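Local coordinates for protein transcription termination factor FttA (Pyrococcus horikoshii, PDB 3AF5) that probably terminates transcription as a zinc-dependent nuclease that cuts nascent RNA at the exit channel of RNA polymerase and degrades the released transcript from its 5' end, at residues A[456-461]-A[495-500]; A[504-509]-A[531-536]. One frame throughout, in Å; residues are numbered along the deposited sequence.

Contact 1. Residues A[456-461]-A[495-500]; sequences IYLDGM and EIFHPV. With ZN (zinc ion), chain N.
Ile456 to Leu458 run parallel to Phe497 to Pro499 at a closest axis distance of 4.3 Å, twisted by 37°, with Tyr457 level with His498. Three firm backbone bonds lace the pair: His498 N to Ile456 O (2.7 Å), Leu458 N to His498 O (2.9 Å) and Val500 N to Leu458 O (2.9 Å). On the greasy face Ile456 CG2, lying anti to its own backbone N, comes up at the edge of the Phe497 ring, 3.4 Å from CD2, while Leu458 CD1 slants across onto Phe497 CB. Helix 435-447 covers this face through Leu443 and Met440. Strand 497-499 is the border strand of the six-stranded parallel sheet in the beta-CASP domain, and the helical stretch between it and strand 456-459 makes this a beta-alpha-beta crossover. On the other face Tyr457 and His498 point the same way, their rings steeply inclined, and His498 CD2 sits at the tyrosine edge, 3.4 Å from Tyr457 CE2. His498 NE2 binds a zinc ion at 2.4 Å, distinct from the catalytic pair; Glu505 is its other protein ligand. Past the strand end, Val500 CB and CG1 lie against the Asp459 carboxylate, whose OD2 is engaged by Tyr533 and Arg506.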
ATOM      1  N   ILE A 456     -19.087  -6.255  18.830  1.00 50.65           N
ATOM      2  CA  ILE A 456     -17.739  -5.866  18.423  1.00 47.93           C
ATOM      3  C   ILE A 456     -17.810  -4.560  17.634  1.00 46.73           C
ATOM      4  O   ILE A 456     -18.245  -4.541  16.480  1.00 44.46           O
ATOM      5  CB  ILE A 456     -17.083  -6.942  17.521  1.00 47.87           C
ATOM      6  CG1 ILE A 456     -16.831  -8.221  18.329  1.00 47.36           C
ATOM      7  CG2 ILE A 456     -15.781  -6.410  16.932  1.00 46.98           C
ATOM      8  CD1 ILE A 456     -16.245  -9.353  17.514  1.00 45.42           C
ATOM      9  N   TYR A 457     -17.385  -3.470  18.262  1.00 45.77           N
ATOM     10  CA  TYR A 457     -17.400  -2.165  17.611  1.00 44.90           C
ATOM     11  C   TYR A 457     -16.122  -1.895  16.826  1.00 44.45           C
ATOM     12  O   TYR A 457     -15.023  -2.276  17.245  1.00 44.29           O
ATOM     13  CB  TYR A 457     -17.607  -1.062  18.652  1.00 45.42           C
ATOM     14  CG  TYR A 457     -18.909  -1.183  19.405  1.00 45.27           C
ATOM     15  CD1 TYR A 457     -18.928  -1.558  20.745  1.00 45.40           C
ATOM     16  CD2 TYR A 457     -20.132  -0.957  18.764  1.00 45.14           C
ATOM     17  CE1 TYR A 457     -20.132  -1.710  21.432  1.00 44.55           C
ATOM     18  CE2 TYR A 457     -21.339  -1.105  19.442  1.00 44.45           C
ATOM     19  CZ  TYR A 457     -21.329  -1.482  20.774  1.00 44.90           C
ATOM     20  OH  TYR A 457     -22.518  -1.641  21.444  1.00 47.32           O
ATOM     21  N   LEU A 458     -16.281  -1.234  15.680  1.00 44.55           N
ATOM     22  CA  LEU A 458     -15.168  -0.884  14.805  1.00 43.85           C
ATOM     23  C   LEU A 458     -15.092   0.634  14.687  1.00 46.36           C
ATOM     24  O   LEU A 458     -15.971   1.262  14.102  1.00 48.16           O
ATOM     25  CB  LEU A 458     -15.377  -1.483  13.415  1.00 39.47           C
ATOM     26  CG  LEU A 458     -15.518  -3.000  13.275  1.00 35.40           C
ATOM     27  CD1 LEU A 458     -15.652  -3.335  11.796  1.00 32.52           C
ATOM     28  CD2 LEU A 458     -14.313  -3.711  13.885  1.00 33.17           C
ATOM     29  N   ASP A 459     -14.035   1.224  15.227  1.00 48.82           N
ATOM     30  CA  ASP A 459     -13.884   2.674  15.177  1.00 49.89           C
ATOM     31  C   ASP A 459     -12.552   3.109  14.568  1.00 50.12           C
ATOM     32  O   ASP A 459     -11.531   2.442  14.747  1.00 49.22           O
ATOM     33  CB  ASP A 459     -13.982   3.244  16.595  1.00 51.58           C
ATOM     34  CG  ASP A 459     -14.568   4.644  16.626  1.00 51.95           C
ATOM     35  OD1 ASP A 459     -14.510   5.340  15.590  1.00 53.22           O
ATOM     36  OD2 ASP A 459     -15.081   5.049  17.695  1.00 51.81           O
ATOM     37  N   GLY A 460     -12.574   4.227  13.843  1.00 50.22           N
ATOM     38  CA  GLY A 460     -11.353   4.762  13.269  1.00 49.44           C
ATOM     39  C   GLY A 460     -11.062   4.465  11.820  1.00 49.91           C
ATOM     40  O   GLY A 460      -9.899   4.290  11.449  1.00 51.68           O
ATOM     41  N   MET A 461     -12.098   4.412  10.991  1.00 49.21           N
ATOM     42  CA  MET A 461     -11.921   4.137   9.566  1.00 47.54           C
ATOM     43  C   MET A 461     -11.539   2.676   9.279  1.00 45.30           C
ATOM     44  O   MET A 461     -11.196   2.320   8.146  1.00 42.44           O
ATOM     45  CB  MET A 461     -10.873   5.088   8.983  1.00 50.68           C
ATOM     46  CG  MET A 461     -11.271   6.554   9.051  1.00 55.14           C
ATOM     47  SD  MET A 461     -12.397   7.035   7.711  1.00 62.65           S
ATOM     48  CE  MET A 461     -13.986   6.320   8.254  1.00 61.76           C
ATOM     49  N   GLU A 495     -22.411  -9.935  10.732  1.00 75.80           N
ATOM     50  CA  GLU A 495     -23.294  -9.072  11.497  1.00 74.47           C
ATOM     51  C   GLU A 495     -22.738  -8.823  12.894  1.00 71.46           C
ATOM     52  O   GLU A 495     -23.345  -8.115  13.695  1.00 71.76           O
ATOM     53  CB  GLU A 495     -24.697  -9.703  11.574  1.00 77.79           C
ATOM     54  CG  GLU A 495     -24.738 -11.180  12.012  1.00 81.97           C
ATOM     55  CD  GLU A 495     -26.097 -11.853  11.731  1.00 84.84           C
ATOM     56  OE1 GLU A 495     -26.487 -11.932  10.542  1.00 85.23           O
ATOM     57  OE2 GLU A 495     -26.770 -12.305  12.691  1.00 84.30           O
ATOM     58  N   ILE A 496     -21.573  -9.390  13.180  1.00 67.10           N
ATOM     59  CA  ILE A 496     -20.971  -9.222  14.494  1.00 64.89           C
ATOM     60  C   ILE A 496     -20.215  -7.906  14.630  1.00 62.30           C
ATOM     61  O   ILE A 496     -19.987  -7.421  15.741  1.00 60.93           O
ATOM     62  CB  ILE A 496     -20.007 -10.389  14.828  1.00 66.69           C
ATOM     63  CG1 ILE A 496     -18.741 -10.297  13.974  1.00 65.45           C
ATOM     64  CG2 ILE A 496     -20.702 -11.725  14.577  1.00 67.23           C
ATOM     65  CD1 ILE A 496     -17.736 -11.380  14.278  1.00 64.54           C
ATOM     66  N   PHE A 497     -19.831  -7.322  13.499  1.00 59.92           N
ATOM     67  CA  PHE A 497     -19.095  -6.061  13.515  1.00 56.44           C
ATOM     68  C   PHE A 497     -20.023  -4.855  13.454  1.00 55.38           C
ATOM     69  O   PHE A 497     -20.910  -4.768  12.601  1.00 55.36           O
ATOM     70  CB  PHE A 497     -18.077  -6.044  12.373  1.00 52.82           C
ATOM     71  CG  PHE A 497     -17.046  -7.129  12.488  1.00 51.70           C
ATOM     72  CD1 PHE A 497     -16.944  -8.124  11.521  1.00 50.39           C
ATOM     73  CD2 PHE A 497     -16.215  -7.196  13.605  1.00 50.73           C
ATOM     74  CE1 PHE A 497     -16.038  -9.169  11.668  1.00 47.32           C
ATOM     75  CE2 PHE A 497     -15.307  -8.239  13.758  1.00 49.11           C
ATOM     76  CZ  PHE A 497     -15.221  -9.227  12.787  1.00 47.72           C
ATOM     77  N   HIS A 498     -19.805  -3.925  14.379  1.00 54.05           N
ATOM     78  CA  HIS A 498     -20.626  -2.730  14.477  1.00 52.72           C
ATOM     79  C   HIS A 498     -19.812  -1.436  14.340  1.00 50.07           C
ATOM     80  O   HIS A 498     -19.191  -0.968  15.299  1.00 48.54           O
ATOM     81  CB  HIS A 498     -21.363  -2.745  15.824  1.00 56.33           C
ATOM     82  CG  HIS A 498     -22.561  -1.851  15.868  1.00 60.38           C
ATOM     83  ND1 HIS A 498     -23.770  -2.200  15.306  1.00 62.11           N
ATOM     84  CD2 HIS A 498     -22.726  -0.606  16.376  1.00 61.06           C
ATOM     85  CE1 HIS A 498     -24.629  -1.208  15.465  1.00 62.50           C
ATOM     86  NE2 HIS A 498     -24.020  -0.229  16.111  1.00 61.85           N
ATOM     87  N   PRO A 499     -19.801  -0.847  13.135  1.00 48.54           N
ATOM     88  CA  PRO A 499     -19.069   0.397  12.862  1.00 47.73           C
ATOM     89  C   PRO A 499     -19.573   1.550  13.741  1.00 48.46           C
ATOM     90  O   PRO A 499     -20.778   1.794  13.808  1.00 48.58           O
ATOM     91  CB  PRO A 499     -19.363   0.656  11.385  1.00 46.02           C
ATOM     92  CG  PRO A 499     -19.576  -0.713  10.829  1.00 46.49           C
ATOM     93  CD  PRO A 499     -20.392  -1.390  11.898  1.00 46.82           C
ATOM     94  N   VAL A 500     -18.661   2.255  14.409  1.00 48.15           N
ATOM     95  CA  VAL A 500     -19.048   3.382  15.257  1.00 49.18           C
ATOM     96  C   VAL A 500     -19.318   4.595  14.362  1.00 49.43           C
ATOM     97  O   VAL A 500     -18.404   5.143  13.746  1.00 49.57           O
ATOM     98  CB  VAL A 500     -17.939   3.709  16.285  1.00 49.65           C
ATOM     99  CG1 VAL A 500     -18.373   4.859  17.184  1.00 48.06           C
ATOM    100  CG2 VAL A 500     -17.641   2.475  17.123  1.00 47.59           C
TER
HETATM  101 ZN    ZN N 664     -24.574   2.033  15.580  1.00109.36          ZN

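Contact 2. Residues A[504-509]-A[531-536]. With ZN (zinc ion), chain N.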
ATOM      1  N   ARG A 504     -21.002  10.693  19.300  1.00 59.83           N
ATOM      2  CA  ARG A 504     -22.060  10.470  20.279  1.00 60.43           C
ATOM      3  C   ARG A 504     -22.134   8.992  20.651  1.00 58.02           C
ATOM      4  O   ARG A 504     -22.181   8.629  21.833  1.00 54.93           O
ATOM      5  CB  ARG A 504     -23.414  10.931  19.732  1.00 63.89           C
ATOM      6  CG  ARG A 504     -24.552  10.753  20.728  1.00 68.73           C
ATOM      7  CD  ARG A 504     -24.243  11.491  22.032  1.00 73.55           C
ATOM      8  NE  ARG A 504     -25.206  11.204  23.095  1.00 76.34           N
ATOM      9  CZ  ARG A 504     -26.517  11.412  23.002  1.00 77.47           C
ATOM     10  NH1 ARG A 504     -27.039  11.911  21.886  1.00 78.07           N
ATOM     11  NH2 ARG A 504     -27.304  11.119  24.029  1.00 78.09           N
ATOM     12  N   GLU A 505     -22.148   8.148  19.622  1.00 56.83           N
ATOM     13  CA  GLU A 505     -22.200   6.708  19.809  1.00 54.48           C
ATOM     14  C   GLU A 505     -20.922   6.258  20.511  1.00 52.40           C
ATOM     15  O   GLU A 505     -20.965   5.409  21.400  1.00 50.73           O
ATOM     16  CB  GLU A 505     -22.359   6.010  18.454  1.00 54.32           C
ATOM     17  CG  GLU A 505     -22.337   4.494  18.524  1.00 56.59           C
ATOM     18  CD  GLU A 505     -22.722   3.834  17.207  1.00 57.96           C
ATOM     19  OE1 GLU A 505     -22.431   4.410  16.136  1.00 57.99           O
ATOM     20  OE2 GLU A 505     -23.306   2.728  17.242  1.00 59.37           O
ATOM     21  N   ARG A 506     -19.788   6.838  20.132  1.00 51.02           N
ATOM     22  CA  ARG A 506     -18.534   6.470  20.775  1.00 52.56           C
ATOM     23  C   ARG A 506     -18.659   6.706  22.273  1.00 53.66           C
ATOM     24  O   ARG A 506     -18.274   5.854  23.083  1.00 53.78           O
ATOM     25  CB  ARG A 506     -17.363   7.291  20.232  1.00 51.56           C
ATOM     26  CG  ARG A 506     -16.047   7.024  20.968  1.00 52.68           C
ATOM     27  CD  ARG A 506     -14.896   7.809  20.364  1.00 55.61           C
ATOM     28  NE  ARG A 506     -14.876   7.655  18.915  1.00 59.11           N
ATOM     29  CZ  ARG A 506     -15.089   8.642  18.053  1.00 60.01           C
ATOM     30  NH1 ARG A 506     -15.063   8.398  16.747  1.00 61.76           N
ATOM     31  NH2 ARG A 506     -15.307   9.875  18.493  1.00 58.88           N
ATOM     32  N   GLN A 507     -19.199   7.866  22.643  1.00 54.68           N
ATOM     33  CA  GLN A 507     -19.371   8.197  24.053  1.00 54.90           C
ATOM     34  C   GLN A 507     -20.413   7.277  24.697  1.00 54.97           C
ATOM     35  O   GLN A 507     -20.239   6.831  25.835  1.00 53.09           O
ATOM     36  CB  GLN A 507     -19.771   9.665  24.222  1.00 53.53           C
ATOM     37  CG  GLN A 507     -19.678  10.143  25.666  1.00 52.43           C
ATOM     38  CD  GLN A 507     -18.298   9.905  26.271  1.00 52.81           C
ATOM     39  OE1 GLN A 507     -17.296  10.443  25.792  1.00 53.80           O
ATOM     40  NE2 GLN A 507     -18.241   9.096  27.323  1.00 50.06           N
ATOM     41  N   ASP A 508     -21.488   6.985  23.969  1.00 55.61           N
ATOM     42  CA  ASP A 508     -22.509   6.084  24.496  1.00 59.66           C
ATOM     43  C   ASP A 508     -21.845   4.746  24.843  1.00 60.93           C
ATOM     44  O   ASP A 508     -22.012   4.229  25.952  1.00 60.33           O
ATOM     45  CB  ASP A 508     -23.615   5.853  23.463  1.00 61.48           C
ATOM     46  CG  ASP A 508     -24.403   7.114  23.155  1.00 63.46           C
ATOM     47  OD1 ASP A 508     -25.258   7.070  22.243  1.00 64.30           O
ATOM     48  OD2 ASP A 508     -24.173   8.145  23.822  1.00 65.58           O
ATOM     49  N   ILE A 509     -21.083   4.207  23.887  1.00 61.15           N
ATOM     50  CA  ILE A 509     -20.365   2.939  24.056  1.00 60.87           C
ATOM     51  C   ILE A 509     -19.599   2.917  25.378  1.00 61.88           C
ATOM     52  O   ILE A 509     -19.681   1.957  26.149  1.00 61.29           O
ATOM     53  CB  ILE A 509     -19.306   2.706  22.928  1.00 61.62           C
ATOM     54  CG1 ILE A 509     -19.951   2.762  21.532  1.00 61.25           C
ATOM     55  CG2 ILE A 509     -18.589   1.376  23.159  1.00 59.09           C
ATOM     56  CD1 ILE A 509     -21.023   1.731  21.278  1.00 61.20           C
ATOM     57  N   VAL A 531      -7.279   6.480  21.528  1.00 42.91           N
ATOM     58  CA  VAL A 531      -6.781   7.272  22.657  1.00 44.19           C
ATOM     59  C   VAL A 531      -7.953   7.695  23.550  1.00 45.43           C
ATOM     60  O   VAL A 531      -7.811   7.796  24.769  1.00 44.47           O
ATOM     61  CB  VAL A 531      -6.023   8.552  22.200  1.00 44.56           C
ATOM     62  CG1 VAL A 531      -5.557   9.336  23.422  1.00 44.10           C
ATOM     63  CG2 VAL A 531      -4.817   8.180  21.350  1.00 44.27           C
ATOM     64  N   GLU A 532      -9.110   7.944  22.943  1.00 46.13           N
ATOM     65  CA  GLU A 532     -10.285   8.319  23.714  1.00 47.38           C
ATOM     66  C   GLU A 532     -10.718   7.126  24.561  1.00 47.79           C
ATOM     67  O   GLU A 532     -10.913   7.252  25.774  1.00 47.32           O
ATOM     68  CB  GLU A 532     -11.425   8.738  22.790  1.00 49.89           C
ATOM     69  CG  GLU A 532     -12.698   9.131  23.524  1.00 57.49           C
ATOM     70  CD  GLU A 532     -13.698   9.850  22.622  1.00 63.17           C
ATOM     71  OE1 GLU A 532     -14.810  10.181  23.101  1.00 65.49           O
ATOM     72  OE2 GLU A 532     -13.371  10.088  21.433  1.00 66.78           O
ATOM     73  N   TYR A 533     -10.856   5.962  23.925  1.00 46.85           N
ATOM     74  CA  TYR A 533     -11.253   4.762  24.649  1.00 46.14           C
ATOM     75  C   TYR A 533     -10.277   4.476  25.782  1.00 46.93           C
ATOM     76  O   TYR A 533     -10.690   4.232  26.915  1.00 47.23           O
ATOM     77  CB  TYR A 533     -11.314   3.566  23.706  1.00 44.98           C
ATOM     78  CG  TYR A 533     -12.456   3.631  22.729  1.00 42.66           C
ATOM     79  CD1 TYR A 533     -13.780   3.512  23.158  1.00 42.13           C
ATOM     80  CD2 TYR A 533     -12.219   3.825  21.378  1.00 42.10           C
ATOM     81  CE1 TYR A 533     -14.838   3.586  22.257  1.00 40.86           C
ATOM     82  CE2 TYR A 533     -13.263   3.906  20.470  1.00 43.07           C
ATOM     83  CZ  TYR A 533     -14.568   3.785  20.912  1.00 41.82           C
ATOM     84  OH  TYR A 533     -15.586   3.866  19.996  1.00 40.82           O
ATOM     85  N   PHE A 534      -8.982   4.516  25.479  1.00 47.57           N
ATOM     86  CA  PHE A 534      -7.958   4.252  26.490  1.00 48.44           C
ATOM     87  C   PHE A 534      -8.152   5.111  27.730  1.00 50.31           C
ATOM     88  O   PHE A 534      -8.308   4.595  28.831  1.00 50.39           O
ATOM     89  CB  PHE A 534      -6.562   4.503  25.921  1.00 46.13           C
ATOM     90  CG  PHE A 534      -5.474   4.508  26.962  1.00 46.13           C
ATOM     91  CD1 PHE A 534      -5.137   3.345  27.644  1.00 45.48           C
ATOM     92  CD2 PHE A 534      -4.792   5.686  27.270  1.00 47.18           C
ATOM     93  CE1 PHE A 534      -4.141   3.350  28.614  1.00 44.24           C
ATOM     94  CE2 PHE A 534      -3.792   5.703  28.238  1.00 45.69           C
ATOM     95  CZ  PHE A 534      -3.466   4.528  28.913  1.00 45.26           C
ATOM     96  N   LYS A 535      -8.146   6.426  27.526  1.00 54.21           N
ATOM     97  CA  LYS A 535      -8.301   7.417  28.588  1.00 56.60           C
ATOM     98  C   LYS A 535      -9.529   7.219  29.483  1.00 57.70           C
ATOM     99  O   LYS A 535      -9.426   7.304  30.713  1.00 58.88           O
ATOM    100  CB  LYS A 535      -8.335   8.821  27.968  1.00 58.80           C
ATOM    101  CG  LYS A 535      -8.500   9.959  28.966  1.00 63.25           C
ATOM    102  CD  LYS A 535      -8.679  11.309  28.265  1.00 66.60           C
ATOM    103  CE  LYS A 535      -7.375  11.826  27.654  1.00 68.77           C
ATOM    104  NZ  LYS A 535      -6.755  10.875  26.679  1.00 69.31           N
ATOM    105  N   GLN A 536     -10.687   6.958  28.882  1.00 57.05           N
ATOM    106  CA  GLN A 536     -11.901   6.767  29.667  1.00 56.96           C
ATOM    107  C   GLN A 536     -12.089   5.360  30.234  1.00 57.71           C
ATOM    108  O   GLN A 536     -12.902   5.156  31.133  1.00 58.78           O
ATOM    109  CB  GLN A 536     -13.129   7.171  28.849  1.00 57.31           C
ATOM    110  CG  GLN A 536     -13.226   8.681  28.610  1.00 58.20           C
ATOM    111  CD  GLN A 536     -14.466   9.082  27.834  1.00 58.96           C
ATOM    112  OE1 GLN A 536     -15.593   8.883  28.293  1.00 59.70           O
ATOM    113  NE2 GLN A 536     -14.265   9.651  26.649  1.00 59.28           N
TER
HETATM  114 ZN    ZN N 664     -24.574   2.033  15.580  1.00109.36          ZN
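Arg506 reaches from its helix toward Glu532 and Tyr533. CB is the first to come near the Tyr533 hydroxyl; CG then lies against the phenol end, 3.3 Å from Tyr533 OH and 3.6 Å from Tyr533 CZ, the two side chains crossing at about a right angle. CD passes beside the Glu532 carboxylate. There the chain, extended until then, bends (chi3 -48°), which turns NE to Asp459 OD2 in a salt bridge, the same oxygen that takes the Tyr533 hydroxyl. At the tip Arg506 NH2 makes a longer salt bridge to Glu532 OE2, at 3.5 Å, with the guanidinium and carboxylate planes 58° apart. The two helices lie side by side, 11.0 Å between axes and 28° from parallel, as neighbouring helices on one face of the parallel beta-CASP sheet: strand 516-520 separates them in the chain, and its Ile518 touches both Ile509 and Tyr533. Further along, Gln507 and Gln536 pair their amides in a nearly coplanar, two-bond ring. Gln507 NE2 gives to Gln536 OE1 at 2.8 Å and Gln536 NE2 returns to Gln507 OE1 at 3.2 Å, each donor in the partner's carbonyl plane, on a lone pair. The reciprocal bonds tie the two amide orientations to each other, and the hydrogen bond from Gln507 NE2 to Asp511 OD1 favours this one of the two joint settings. On another side of its helix, Glu505 OE2 reaches a zinc ion at 2.2 Å, with His498 as its companion ligand.

How the contacts relate
Both contacts belong to the beta-CASP domain and follow in series, strand 497-499 leading straight into helix 503-511. Contact 1 works inside the sheet, with backbone bonds and a buried apolar face; contact 2 joins two helices laid over that sheet through side chains, mostly polar and nearer the surface. They meet at Asp459, a buried carboxylate at the end of contact 1 whose OD2 takes a salt bridge from Arg506 NE at 2.9 Å, which probably balances its charge, and a probable hydrogen bond with Tyr533 OH. The zinc ion is a second meeting point, tying the border strand to the helix that follows, while Tyr457 packs on Ile509 between sheet and helix.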